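Local coordinates for protein cytidine deaminase (Mycobacterium leprae, PDB 3R2N) that probably catalyses the zinc-dependent hydrolytic deamination of cytidine to uridine in pyrimidine salvage, working as a homotetramer, at residues S89-G94 / M111-V116. Numbering follows the deposited sequence.
Sequences SLMPCG and MTPKGV. With ZN (zinc ion), chain K; EDO (1,2-ethanediol), chain L.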
ATOM      1  N   SER D  89     -19.753   6.225  13.605  1.00 40.66           N
ATOM      2  CA  SER D  89     -18.480   6.863  13.378  1.00 39.67           C
ATOM      3  C   SER D  89     -17.338   5.847  13.337  1.00 39.28           C
ATOM      4  O   SER D  89     -17.316   4.914  14.131  1.00 40.76           O
ATOM      5  CB  SER D  89     -18.214   7.845  14.498  1.00 40.03           C
ATOM      6  OG  SER D  89     -17.063   8.573  14.162  1.00 40.80           O
ATOM      7  N   LEU D  90     -16.384   6.031  12.437  1.00 37.59           N
ATOM      8  CA  LEU D  90     -15.310   5.065  12.300  1.00 37.29           C
ATOM      9  C   LEU D  90     -13.940   5.751  12.313  1.00 36.28           C
ATOM     10  O   LEU D  90     -13.755   6.764  11.670  1.00 35.32           O
ATOM     11  CB  LEU D  90     -15.531   4.250  11.025  1.00 36.76           C
ATOM     12  CG  LEU D  90     -14.782   2.961  10.698  1.00 38.10           C
ATOM     13  CD1 LEU D  90     -14.990   1.864  11.781  1.00 39.53           C
ATOM     14  CD2 LEU D  90     -15.208   2.459   9.327  1.00 35.31           C
ATOM     15  N   MET D  91     -12.994   5.206  13.070  1.00 36.96           N
ATOM     16  CA  MET D  91     -11.636   5.773  13.160  1.00 37.25           C
ATOM     17  C   MET D  91     -10.751   5.466  11.932  1.00 35.13           C
ATOM     18  O   MET D  91     -10.667   4.325  11.518  1.00 35.02           O
ATOM     19  CB  MET D  91     -10.931   5.282  14.421  1.00 38.55           C
ATOM     20  CG  MET D  91     -11.386   5.978  15.685  1.00 44.07           C
ATOM     21  SD  MET D  91     -10.963   7.739  15.782  1.00 51.24           S
ATOM     22  CE  MET D  91      -9.219   7.725  15.377  1.00 47.52           C
ATOM     23  N   PRO D  92     -10.097   6.490  11.348  1.00 33.96           N
ATOM     24  CA  PRO D  92      -9.197   6.202  10.212  1.00 32.74           C
ATOM     25  C   PRO D  92      -8.027   5.321  10.645  1.00 32.62           C
ATOM     26  O   PRO D  92      -7.446   5.542  11.710  1.00 33.07           O
ATOM     27  CB  PRO D  92      -8.688   7.590   9.794  1.00 32.03           C
ATOM     28  CG  PRO D  92      -9.705   8.542  10.317  1.00 33.42           C
ATOM     29  CD  PRO D  92     -10.266   7.940  11.570  1.00 33.41           C
ATOM     30  N   CYS D  93      -7.687   4.319   9.845  1.00 31.75           N
ATOM     31  CA  CYS D  93      -6.511   3.539  10.151  1.00 32.05           C
ATOM     32  C   CYS D  93      -5.296   4.467  10.000  1.00 31.72           C
ATOM     33  O   CYS D  93      -5.423   5.570   9.490  1.00 30.89           O
ATOM     34  CB  CYS D  93      -6.396   2.368   9.211  1.00 31.29           C
ATOM     35  SG  CYS D  93      -5.819   2.839   7.566  1.00 31.39           S
ATOM     36  N   GLY D  94      -4.136   4.005  10.451  1.00 32.13           N
ATOM     37  CA  GLY D  94      -2.903   4.772  10.417  1.00 32.29           C
ATOM     38  C   GLY D  94      -2.556   5.374   9.062  1.00 31.97           C
ATOM     39  O   GLY D  94      -2.172   6.533   8.992  1.00 32.40           O
ATOM     40  N   MET D 111     -14.589  13.340  12.765  1.00 36.07           N
ATOM     41  CA  MET D 111     -15.529  12.788  13.761  1.00 37.80           C
ATOM     42  C   MET D 111     -15.048  11.400  14.238  1.00 37.88           C
ATOM     43  O   MET D 111     -14.566  10.599  13.455  1.00 37.72           O
ATOM     44  CB  MET D 111     -16.959  12.744  13.204  1.00 38.38           C
ATOM     45  CG  MET D 111     -18.005  12.149  14.141  1.00 40.13           C
ATOM     46  SD  MET D 111     -18.182  13.081  15.653  1.00 41.57           S
ATOM     47  CE  MET D 111     -19.351  14.341  15.117  1.00 41.40           C
ATOM     48  N   THR D 112     -15.122  11.151  15.535  1.00 39.40           N
ATOM     49  CA  THR D 112     -14.660   9.890  16.135  1.00 39.83           C
ATOM     50  C   THR D 112     -15.731   9.387  17.089  1.00 41.54           C
ATOM     51  O   THR D 112     -16.572  10.178  17.521  1.00 42.11           O
ATOM     52  CB  THR D 112     -13.338  10.043  16.948  1.00 40.20           C
ATOM     53  OG1 THR D 112     -13.631  10.432  18.308  1.00 39.34           O
ATOM     54  CG2 THR D 112     -12.391  11.024  16.302  1.00 37.46           C
ATOM     55  N   PRO D 113     -15.726   8.069  17.400  1.00 42.67           N
ATOM     56  CA  PRO D 113     -16.653   7.482  18.383  1.00 44.87           C
ATOM     57  C   PRO D 113     -16.787   8.303  19.655  1.00 46.78           C
ATOM     58  O   PRO D 113     -17.834   8.254  20.294  1.00 48.58           O
ATOM     59  CB  PRO D 113     -15.996   6.137  18.709  1.00 45.25           C
ATOM     60  CG  PRO D 113     -15.336   5.736  17.388  1.00 42.94           C
ATOM     61  CD  PRO D 113     -14.989   7.023  16.660  1.00 41.86           C
ATOM     62  N   LYS D 114     -15.726   9.043  20.001  1.00 47.30           N
ATOM     63  CA  LYS D 114     -15.677   9.924  21.173  1.00 49.23           C
ATOM     64  C   LYS D 114     -15.823  11.420  20.851  1.00 48.71           C
ATOM     65  O   LYS D 114     -15.421  12.270  21.664  1.00 49.52           O
ATOM     66  CB  LYS D 114     -14.348   9.729  21.914  1.00 50.07           C
ATOM     67  CG  LYS D 114     -14.171   8.366  22.605  1.00 54.67           C
ATOM     68  CD  LYS D 114     -12.694   8.122  23.010  1.00 59.32           C
ATOM     69  CE  LYS D 114     -12.119   9.273  23.874  1.00 61.88           C
ATOM     70  NZ  LYS D 114     -10.643   9.142  24.077  1.00 62.66           N
ATOM     71  N   GLY D 115     -16.390  11.754  19.693  1.00 47.27           N
ATOM     72  CA  GLY D 115     -16.558  13.159  19.316  1.00 47.08           C
ATOM     73  C   GLY D 115     -15.486  13.688  18.375  1.00 45.82           C
ATOM     74  O   GLY D 115     -14.599  12.954  17.952  1.00 45.61           O
ATOM     75  N   VAL D 116     -15.569  14.968  18.040  1.00 45.37           N
ATOM     76  CA  VAL D 116     -14.654  15.582  17.085  1.00 43.70           C
ATOM     77  C   VAL D 116     -13.232  15.660  17.630  1.00 43.07           C
ATOM     78  O   VAL D 116     -13.020  16.044  18.768  1.00 44.11           O
ATOM     79  CB  VAL D 116     -15.146  16.998  16.729  1.00 44.65           C
ATOM     80  CG1 VAL D 116     -14.202  17.679  15.708  1.00 43.64           C
ATOM     81  CG2 VAL D 116     -16.593  16.940  16.200  1.00 44.60           C
TER
HETATM   82 ZN    ZN K 135      -7.505   3.527   6.143  1.00 35.49          ZN
HETATM   83  C1  EDO L 136     -11.357   3.078   8.156  1.00 43.68           C
HETATM   84  O1  EDO L 136     -11.966   3.666   6.988  1.00 44.58           O
HETATM   85  C2  EDO L 136      -9.899   2.773   7.835  1.00 41.76           C
HETATM   86  O2  EDO L 136      -9.239   3.974   7.375  1.00 36.72           O
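Ser89 sets its hydroxyl against the backbone that joins Met111 to Pro113, a small example of a loop packing on a hairpin by van der Waals contact. Its OG, anti to the backbone N (chi1 -172°), reaches to 3.3 Å from the carbonyl C of Thr112; it comes equally near the O of Met111, but at a poor angle for a hydrogen bond. Leu90 turns from the hairpin to Phe31 and Val33, while its backbone is hydrogen-bonded to Cys82 on strand 77-83. Met91 then supplies the second foothold: bent at chi2 (-67°) and again at chi3, it lies alongside Thr112, with SD 3.5 Å from Thr112 CB, and its CG meets Pro113 CD at 3.9 Å. The surface they meet is a beta hairpin, its strands 109-112 and 115-118 joined by a type I turn from Thr112 to Gly115, at one edge of the mixed sheet that this chain contributes to the cytidine deaminase fold. An ST turn is built into it, Thr112 OG1 accepting from Lys114 N at 3.0 Å; the same hydroxyl donates to a lone pair of Gly115 O, in the carbonyl plane. Beyond Pro92, the loop enters helix 94-104 with Cys93 at the N-cap. Cys93 SG binds the zinc ion at 2.3 Å beside Cys60 and Cys96, and its backbone N gives an almost straight bond (171°) to O2 of a zinc-bound 1,2-ethanediol, probably from the crystallisation liquor.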